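Local coordinates for membrane-anchored mycosin mycp1 (Mycobacterium thermoresistibile, PDB 4HVL), which is a membrane-anchored, subtilisin-like serine protease and an essential component of the ESX-1 (type VII) secretion system, at residues Val12-Thr17 against Leu162-Val167; Phe87-Gly92 against Ser130-Ser135. One frame throughout, in Å; residues are numbered along the deposited sequence.

Interaction 1: residues Val12-Thr17 against Leu162-Val167. With ZN (zinc ion), chain C.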
ATOM      1  N   VAL A  12      -6.218 -19.755   7.934  1.00 26.16           N
ATOM      2  CA  VAL A  12      -5.155 -18.812   8.322  1.00 25.30           C
ATOM      3  C   VAL A  12      -3.815 -19.532   8.257  1.00 24.50           C
ATOM      4  O   VAL A  12      -3.658 -20.566   8.864  1.00 24.71           O
ATOM      5  CB  VAL A  12      -5.382 -18.228   9.740  1.00 26.47           C
ATOM      6  CG1 VAL A  12      -4.249 -17.292  10.151  1.00 26.30           C
ATOM      7  CG2 VAL A  12      -6.696 -17.469   9.798  1.00 27.15           C
ATOM      8  N   PRO A  13      -2.837 -18.962   7.538  1.00 23.37           N
ATOM      9  CA  PRO A  13      -1.527 -19.583   7.426  1.00 23.06           C
ATOM     10  C   PRO A  13      -0.713 -19.521   8.711  1.00 24.02           C
ATOM     11  O   PRO A  13      -1.041 -18.749   9.603  1.00 24.18           O
ATOM     12  CB  PRO A  13      -0.835 -18.769   6.340  1.00 22.11           C
ATOM     13  CG  PRO A  13      -1.542 -17.467   6.300  1.00 21.82           C
ATOM     14  CD  PRO A  13      -2.903 -17.651   6.862  1.00 22.45           C
ATOM     15  N   PRO A  14       0.347 -20.346   8.802  1.00 24.97           N
ATOM     16  CA  PRO A  14       1.210 -20.278   9.965  1.00 25.89           C
ATOM     17  C   PRO A  14       1.884 -18.899  10.081  1.00 25.21           C
ATOM     18  O   PRO A  14       2.154 -18.245   9.081  1.00 24.52           O
ATOM     19  CB  PRO A  14       2.244 -21.405   9.727  1.00 26.08           C
ATOM     20  CG  PRO A  14       2.193 -21.699   8.267  1.00 25.71           C
ATOM     21  CD  PRO A  14       0.811 -21.345   7.810  1.00 25.31           C
ATOM     22  N   ASP A  15       2.097 -18.463  11.312  1.00 26.08           N
ATOM     23  CA  ASP A  15       2.850 -17.263  11.597  1.00 25.99           C
ATOM     24  C   ASP A  15       4.327 -17.614  11.467  1.00 25.67           C
ATOM     25  O   ASP A  15       4.954 -18.008  12.423  1.00 25.75           O
ATOM     26  CB  ASP A  15       2.505 -16.765  12.998  1.00 27.68           C
ATOM     27  CG  ASP A  15       3.352 -15.586  13.435  1.00 28.79           C
ATOM     28  OD1 ASP A  15       3.821 -14.805  12.593  1.00 29.06           O
ATOM     29  OD2 ASP A  15       3.560 -15.485  14.661  1.00 31.59           O
ATOM     30  N   GLU A  16       4.863 -17.510  10.259  1.00 24.58           N
ATOM     31  CA  GLU A  16       6.277 -17.783  10.040  1.00 25.53           C
ATOM     32  C   GLU A  16       6.819 -16.809   9.030  1.00 23.50           C
ATOM     33  O   GLU A  16       6.134 -16.479   8.066  1.00 21.69           O
ATOM     34  CB  GLU A  16       6.455 -19.222   9.535  1.00 27.55           C
ATOM     35  CG  GLU A  16       7.882 -19.718   9.454  1.00 29.71           C
ATOM     36  CD  GLU A  16       8.649 -19.636  10.780  1.00 32.35           C
ATOM     37  OE1 GLU A  16       8.776 -20.684  11.464  1.00 35.86           O
ATOM     38  OE2 GLU A  16       9.166 -18.532  11.126  1.00 33.09           O
ATOM     39  N   THR A  17       8.058 -16.366   9.238  1.00 22.77           N
ATOM     40  CA  THR A  17       8.682 -15.414   8.318  1.00 21.74           C
ATOM     41  C   THR A  17       9.414 -16.136   7.176  1.00 20.85           C
ATOM     42  O   THR A  17       9.478 -17.363   7.163  1.00 20.59           O
ATOM     43  CB  THR A  17       9.664 -14.479   9.050  1.00 22.34           C
ATOM     44  OG1 THR A  17      10.767 -15.224   9.560  1.00 22.82           O
ATOM     45  CG2 THR A  17       8.979 -13.770  10.183  1.00 23.21           C
ATOM     46  N   LEU A 162       2.887 -13.373   1.324  1.00 15.33           N
ATOM     47  CA  LEU A 162       2.083 -12.252   1.741  1.00 15.24           C
ATOM     48  C   LEU A 162       1.068 -12.633   2.820  1.00 15.18           C
ATOM     49  O   LEU A 162       0.874 -11.894   3.781  1.00 14.41           O
ATOM     50  CB  LEU A 162       1.322 -11.673   0.545  1.00 15.44           C
ATOM     51  CG  LEU A 162       0.480 -10.470   0.940  1.00 15.59           C
ATOM     52  CD1 LEU A 162       1.381  -9.318   1.377  1.00 15.70           C
ATOM     53  CD2 LEU A 162      -0.435 -10.065  -0.201  1.00 15.93           C
ATOM     54  N   ALA A 163       0.402 -13.774   2.646  1.00 15.58           N
ATOM     55  CA  ALA A 163      -0.587 -14.196   3.613  1.00 15.70           C
ATOM     56  C   ALA A 163       0.072 -14.336   4.979  1.00 15.73           C
ATOM     57  O   ALA A 163      -0.458 -13.859   5.965  1.00 16.23           O
ATOM     58  CB  ALA A 163      -1.240 -15.497   3.194  1.00 16.26           C
ATOM     59  N   ARG A 164       1.245 -14.956   5.033  1.00 15.79           N
ATOM     60  CA  ARG A 164       1.967 -15.074   6.304  1.00 15.71           C
ATOM     61  C   ARG A 164       2.404 -13.702   6.854  1.00 15.63           C
ATOM     62  O   ARG A 164       2.399 -13.466   8.075  1.00 15.57           O
ATOM     63  CB  ARG A 164       3.188 -15.992   6.162  1.00 15.69           C
ATOM     64  CG  ARG A 164       2.838 -17.452   5.917  1.00 16.20           C
ATOM     65  CD  ARG A 164       4.055 -18.376   5.946  1.00 16.42           C
ATOM     66  NE  ARG A 164       4.795 -18.366   4.676  1.00 16.59           N
ATOM     67  CZ  ARG A 164       5.933 -17.710   4.429  1.00 16.32           C
ATOM     68  NH1 ARG A 164       6.527 -16.958   5.343  1.00 16.06           N
ATOM     69  NH2 ARG A 164       6.479 -17.794   3.219  1.00 16.71           N
ATOM     70  N   ALA A 165       2.813 -12.803   5.963  1.00 15.51           N
ATOM     71  CA  ALA A 165       3.242 -11.483   6.388  1.00 15.51           C
ATOM     72  C   ALA A 165       2.098 -10.696   7.035  1.00 15.15           C
ATOM     73  O   ALA A 165       2.331  -9.907   7.963  1.00 14.82           O
ATOM     74  CB  ALA A 165       3.834 -10.697   5.209  1.00 15.48           C
ATOM     75  N   ILE A 166       0.878 -10.899   6.555  1.00 14.96           N
ATOM     76  CA  ILE A 166      -0.283 -10.212   7.121  1.00 15.54           C
ATOM     77  C   ILE A 166      -0.559 -10.786   8.517  1.00 16.21           C
ATOM     78  O   ILE A 166      -0.776 -10.019   9.464  1.00 16.23           O
ATOM     79  CB  ILE A 166      -1.519 -10.314   6.189  1.00 15.63           C
ATOM     80  CG1 ILE A 166      -1.277  -9.528   4.896  1.00 15.60           C
ATOM     81  CG2 ILE A 166      -2.755  -9.755   6.855  1.00 16.01           C
ATOM     82  CD1 ILE A 166      -2.177  -9.921   3.739  1.00 16.13           C
ATOM     83  N   VAL A 167      -0.498 -12.124   8.656  1.00 16.35           N
ATOM     84  CA  VAL A 167      -0.647 -12.764   9.975  1.00 16.92           C
ATOM     85  C   VAL A 167       0.404 -12.203  10.942  1.00 17.00           C
ATOM     86  O   VAL A 167       0.081 -11.731  12.059  1.00 16.93           O
ATOM     87  CB  VAL A 167      -0.566 -14.318   9.896  1.00 17.16           C
ATOM     88  CG1 VAL A 167      -0.508 -14.948  11.279  1.00 17.77           C
ATOM     89  CG2 VAL A 167      -1.784 -14.873   9.165  1.00 17.60           C
TER
HETATM   90 ZN    ZN C 502       5.228 -13.766  13.641  1.00 21.21          ZN

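Interaction 2: residues Phe87-Gly92 against Ser130-Ser135. With ZN (zinc ion), chain B.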
ATOM      1  N   PHE A  87      10.430 -11.380   4.355  1.00 16.83           N
ATOM      2  CA  PHE A  87       9.817 -12.456   3.584  1.00 17.14           C
ATOM      3  C   PHE A  87      10.482 -12.603   2.217  1.00 17.36           C
ATOM      4  O   PHE A  87       9.977 -13.292   1.364  1.00 17.07           O
ATOM      5  CB  PHE A  87       8.317 -12.189   3.480  1.00 17.04           C
ATOM      6  CG  PHE A  87       7.628 -12.190   4.826  1.00 16.93           C
ATOM      7  CD1 PHE A  87       7.814 -11.156   5.711  1.00 16.53           C
ATOM      8  CD2 PHE A  87       6.845 -13.250   5.210  1.00 17.24           C
ATOM      9  CE1 PHE A  87       7.230 -11.178   6.961  1.00 16.66           C
ATOM     10  CE2 PHE A  87       6.240 -13.274   6.463  1.00 17.33           C
ATOM     11  CZ  PHE A  87       6.429 -12.228   7.329  1.00 17.10           C
ATOM     12  N   VAL A  88      11.643 -11.969   2.048  1.00 18.10           N
ATOM     13  CA  VAL A  88      12.490 -12.083   0.841  1.00 18.34           C
ATOM     14  C   VAL A  88      13.788 -12.786   1.191  1.00 18.82           C
ATOM     15  O   VAL A  88      14.118 -13.863   0.646  1.00 18.94           O
ATOM     16  CB  VAL A  88      12.767 -10.670   0.270  1.00 18.20           C
ATOM     17  CG1 VAL A  88      13.766 -10.704  -0.887  1.00 18.56           C
ATOM     18  CG2 VAL A  88      11.447 -10.057  -0.163  1.00 18.12           C
ATOM     19  N   ASP A  89      14.526 -12.187   2.117  1.00 19.09           N
ATOM     20  CA  ASP A  89      15.734 -12.804   2.635  1.00 19.35           C
ATOM     21  C   ASP A  89      15.398 -13.569   3.917  1.00 19.97           C
ATOM     22  O   ASP A  89      14.939 -13.008   4.917  1.00 19.62           O
ATOM     23  CB  ASP A  89      16.812 -11.769   2.879  1.00 19.29           C
ATOM     24  CG  ASP A  89      18.187 -12.386   3.047  1.00 20.15           C
ATOM     25  OD1 ASP A  89      18.320 -13.405   3.765  1.00 20.69           O
ATOM     26  OD2 ASP A  89      19.156 -11.842   2.462  1.00 20.66           O
ATOM     27  N   ALA A  90      15.664 -14.863   3.881  1.00 21.16           N
ATOM     28  CA  ALA A  90      15.311 -15.742   4.972  1.00 21.67           C
ATOM     29  C   ALA A  90      16.014 -15.378   6.281  1.00 22.07           C
ATOM     30  O   ALA A  90      15.517 -15.716   7.330  1.00 23.17           O
ATOM     31  CB  ALA A  90      15.594 -17.178   4.595  1.00 22.32           C
ATOM     32  N   ALA A  91      17.146 -14.680   6.209  1.00 22.32           N
ATOM     33  CA  ALA A  91      17.907 -14.266   7.407  1.00 22.52           C
ATOM     34  C   ALA A  91      17.688 -12.791   7.819  1.00 21.84           C
ATOM     35  O   ALA A  91      18.285 -12.306   8.797  1.00 22.47           O
ATOM     36  CB  ALA A  91      19.395 -14.534   7.171  1.00 22.94           C
ATOM     37  N   GLY A  92      16.835 -12.081   7.099  1.00 20.91           N
ATOM     38  CA  GLY A  92      16.666 -10.645   7.310  1.00 20.48           C
ATOM     39  C   GLY A  92      15.669 -10.311   8.408  1.00 20.21           C
ATOM     40  O   GLY A  92      15.107 -11.214   9.044  1.00 20.69           O
ATOM     41  N   SER A 130       8.529  -2.390   9.898  1.00 15.66           N
ATOM     42  CA  SER A 130       8.870  -2.694   8.495  1.00 15.22           C
ATOM     43  C   SER A 130       8.933  -4.200   8.211  1.00 15.06           C
ATOM     44  O   SER A 130       9.741  -4.928   8.786  1.00 15.84           O
ATOM     45  CB  SER A 130      10.209  -2.046   8.105  1.00 15.16           C
ATOM     46  OG  SER A 130      10.580  -2.368   6.756  1.00 14.71           O
ATOM     47  N   LEU A 131       8.078  -4.647   7.303  1.00 14.69           N
ATOM     48  CA  LEU A 131       8.087  -6.029   6.823  1.00 14.65           C
ATOM     49  C   LEU A 131       8.476  -5.988   5.361  1.00 14.09           C
ATOM     50  O   LEU A 131       7.809  -5.313   4.554  1.00 13.73           O
ATOM     51  CB  LEU A 131       6.707  -6.656   6.936  1.00 15.23           C
ATOM     52  CG  LEU A 131       6.115  -6.870   8.323  1.00 16.24           C
ATOM     53  CD1 LEU A 131       5.449  -5.595   8.857  1.00 16.53           C
ATOM     54  CD2 LEU A 131       5.097  -8.004   8.272  1.00 16.82           C
ATOM     55  N   ARG A 132       9.568  -6.664   5.009  1.00 13.62           N
ATOM     56  CA  ARG A 132       9.964  -6.753   3.625  1.00 13.11           C
ATOM     57  C   ARG A 132       9.283  -7.977   2.998  1.00 13.90           C
ATOM     58  O   ARG A 132       9.534  -9.117   3.394  1.00 13.90           O
ATOM     59  CB  ARG A 132      11.484  -6.795   3.431  1.00 12.72           C
ATOM     60  CG  ARG A 132      11.848  -7.057   1.973  1.00 12.76           C
ATOM     61  CD  ARG A 132      13.245  -6.647   1.601  1.00 12.97           C
ATOM     62  NE  ARG A 132      14.242  -7.526   2.214  1.00 13.24           N
ATOM     63  CZ  ARG A 132      15.536  -7.502   1.926  1.00 13.45           C
ATOM     64  NH1 ARG A 132      16.002  -6.655   1.029  1.00 13.73           N
ATOM     65  NH2 ARG A 132      16.363  -8.320   2.557  1.00 14.22           N
ATOM     66  N   HIS A 133       8.436  -7.716   2.016  1.00 14.35           N
ATOM     67  CA  HIS A 133       7.773  -8.759   1.251  1.00 16.05           C
ATOM     68  C   HIS A 133       8.252  -8.835  -0.215  1.00 17.21           C
ATOM     69  O   HIS A 133       8.171  -9.913  -0.812  1.00 18.25           O
ATOM     70  CB  HIS A 133       6.254  -8.590   1.307  1.00 16.35           C
ATOM     71  CG  HIS A 133       5.528  -9.570   0.447  1.00 17.82           C
ATOM     72  ND1 HIS A 133       5.105  -9.259  -0.825  1.00 19.31           N
ATOM     73  CD2 HIS A 133       5.272 -10.888   0.617  1.00 18.56           C
ATOM     74  CE1 HIS A 133       4.571 -10.329  -1.384  1.00 19.48           C
ATOM     75  NE2 HIS A 133       4.655 -11.328  -0.525  1.00 19.58           N
ATOM     76  N   THR A 134       8.755  -7.731  -0.782  1.00 17.03           N
ATOM     77  CA  THR A 134       9.200  -7.687  -2.182  1.00 18.43           C
ATOM     78  C   THR A 134      10.560  -7.049  -2.323  1.00 18.31           C
ATOM     79  O   THR A 134      10.888  -6.145  -1.559  1.00 17.36           O
ATOM     80  CB  THR A 134       8.204  -6.874  -3.059  1.00 19.50           C
ATOM     81  OG1 THR A 134       7.037  -7.659  -3.269  1.00 21.65           O
ATOM     82  CG2 THR A 134       8.756  -6.550  -4.438  1.00 20.62           C
ATOM     83  N   SER A 135      11.341  -7.521  -3.307  1.00 18.58           N
ATOM     84  CA  SER A 135      12.522  -6.793  -3.813  1.00 17.86           C
ATOM     85  C   SER A 135      12.873  -7.183  -5.234  1.00 18.49           C
ATOM     86  O   SER A 135      13.096  -8.373  -5.516  1.00 19.13           O
ATOM     87  CB  SER A 135      13.769  -7.009  -2.956  1.00 17.89           C
ATOM     88  OG  SER A 135      14.911  -6.404  -3.592  1.00 17.86           O
TER
HETATM   89 ZN    ZN B 501       5.278  -7.534  -2.080  0.85 20.28          ZN
HETATM   90  O   HOH W   1      19.259  -8.950   2.590  1.00 28.59           O

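Interaction 1: residues Val12-Thr17 against Leu162-Val167
V167 and P13 carry the apolar packing by which the irregular N-terminal segment 12-17 lies across helix 154-171 of the subtilisin fold. V167 sends its two methyls to different neighbours: CG2 meets V12 CG1 at 3.6 Å and also lies beside P13 CD, while CG1, set anti to the backbone N (chi1 171°), is 3.9 Å from D15 CB. One turn earlier on the helix, the P13 ring puts CG 3.7 Å from A163 CB.

The polar grip belongs to R164. Its aliphatic part runs alongside the loop, with CG 3.3 Å from P14 O, and the bend at chi3 (-81°) turns the guanidinium toward E16 O. NH1 donates there at 2.8 Å; the oxygen lies in the guanidinium plane, yet the donor stands above the carbonyl plane of E16. NH1 also bonds to G18 O, just past the segment, so one nitrogen holds two carbonyls of the N-terminal loop.

Between these regions D15 is the centre of an inverse gamma turn, whose bond from E16 N to P14 O is weak. Metal coordination and a hydrogen bond join loop to helix: N171 ND2 bonds to D15 OD2, H168 shares the zinc ion, and D15 OD1 reaches it at 2.0 Å.

Interaction 2: residues Phe87-Gly92 against Ser130-Ser135
The backbone oxygen of R132 is met twice by F87: end-on by the amide and more obliquely by the edge of the ring. F87 N approaches R132 O at a short 2.6 Å, with a C=O...N angle of 171°, so the donor stands nearly along the C=O axis. F87 CB is also close to this oxygen, at 3.3 Å, and R132 O lies near the ring plane, 3.5 Å from CD1 at its edge. This is the edge of the parallel sheet of the subtilisin fold, where the loop after outermost strand 82-86 stays beside the end of neighbouring strand 127-132.

Apolar contacts flank that bond. On one side F87 and L131 lie side by side and point the same way, with CE1 4.0 Å from CD2. On the other, V88 CG2 packs 3.7 Å from R132 CG and also against the carbonyl of H133, while V88 CG1 lies over one face of the R132 guanidinium.

R132 is bent at chi3 (70°), which brings its head beside D89. The two charges stay beyond salt-bridge distance, and a water links them: it donates to D89 OD2 and accepts from R132 NH2 at 3.0 Å, in the guanidinium plane. NH2 has its salt bridge with D86. The other carboxylate oxygen, D89 OD1, takes the A91 amide in an Asx turn, within the type I turn D89-G92.

Past the strand, H133 and T134 bind a zinc ion together with E181. H133 NE2 bonds to S158 O of helix 154-171, which, with the metal bond, probably fixes the ring's orientation: H133 ND1 and T134 OG1 each lie 2.1 Å from the zinc.

In the fold
The two contacts, their centres about 13 Å apart, meet where F87 packs against helix 154-171. Interaction 1 places the N-terminal segment on that helix; F87 of interaction 2 fits between them, with CZ 3.4 Å from A165 CA and CE2 3.6 Å from E16 O. L131 CD2 likewise comes within 3.4 Å of A165 O, tying strand 127-132 to the helix. The metal sites are separate: the zinc ion of D15 and the zinc ion of H133 are 16.9 Å apart. Toward the active site, L131 and H133 make backbone hydrogen bonds to D70, predicted to belong to the charge relay with H101 and S312, so interaction 2 adjoins strand 65-70, which ends at the predicted relay aspartate.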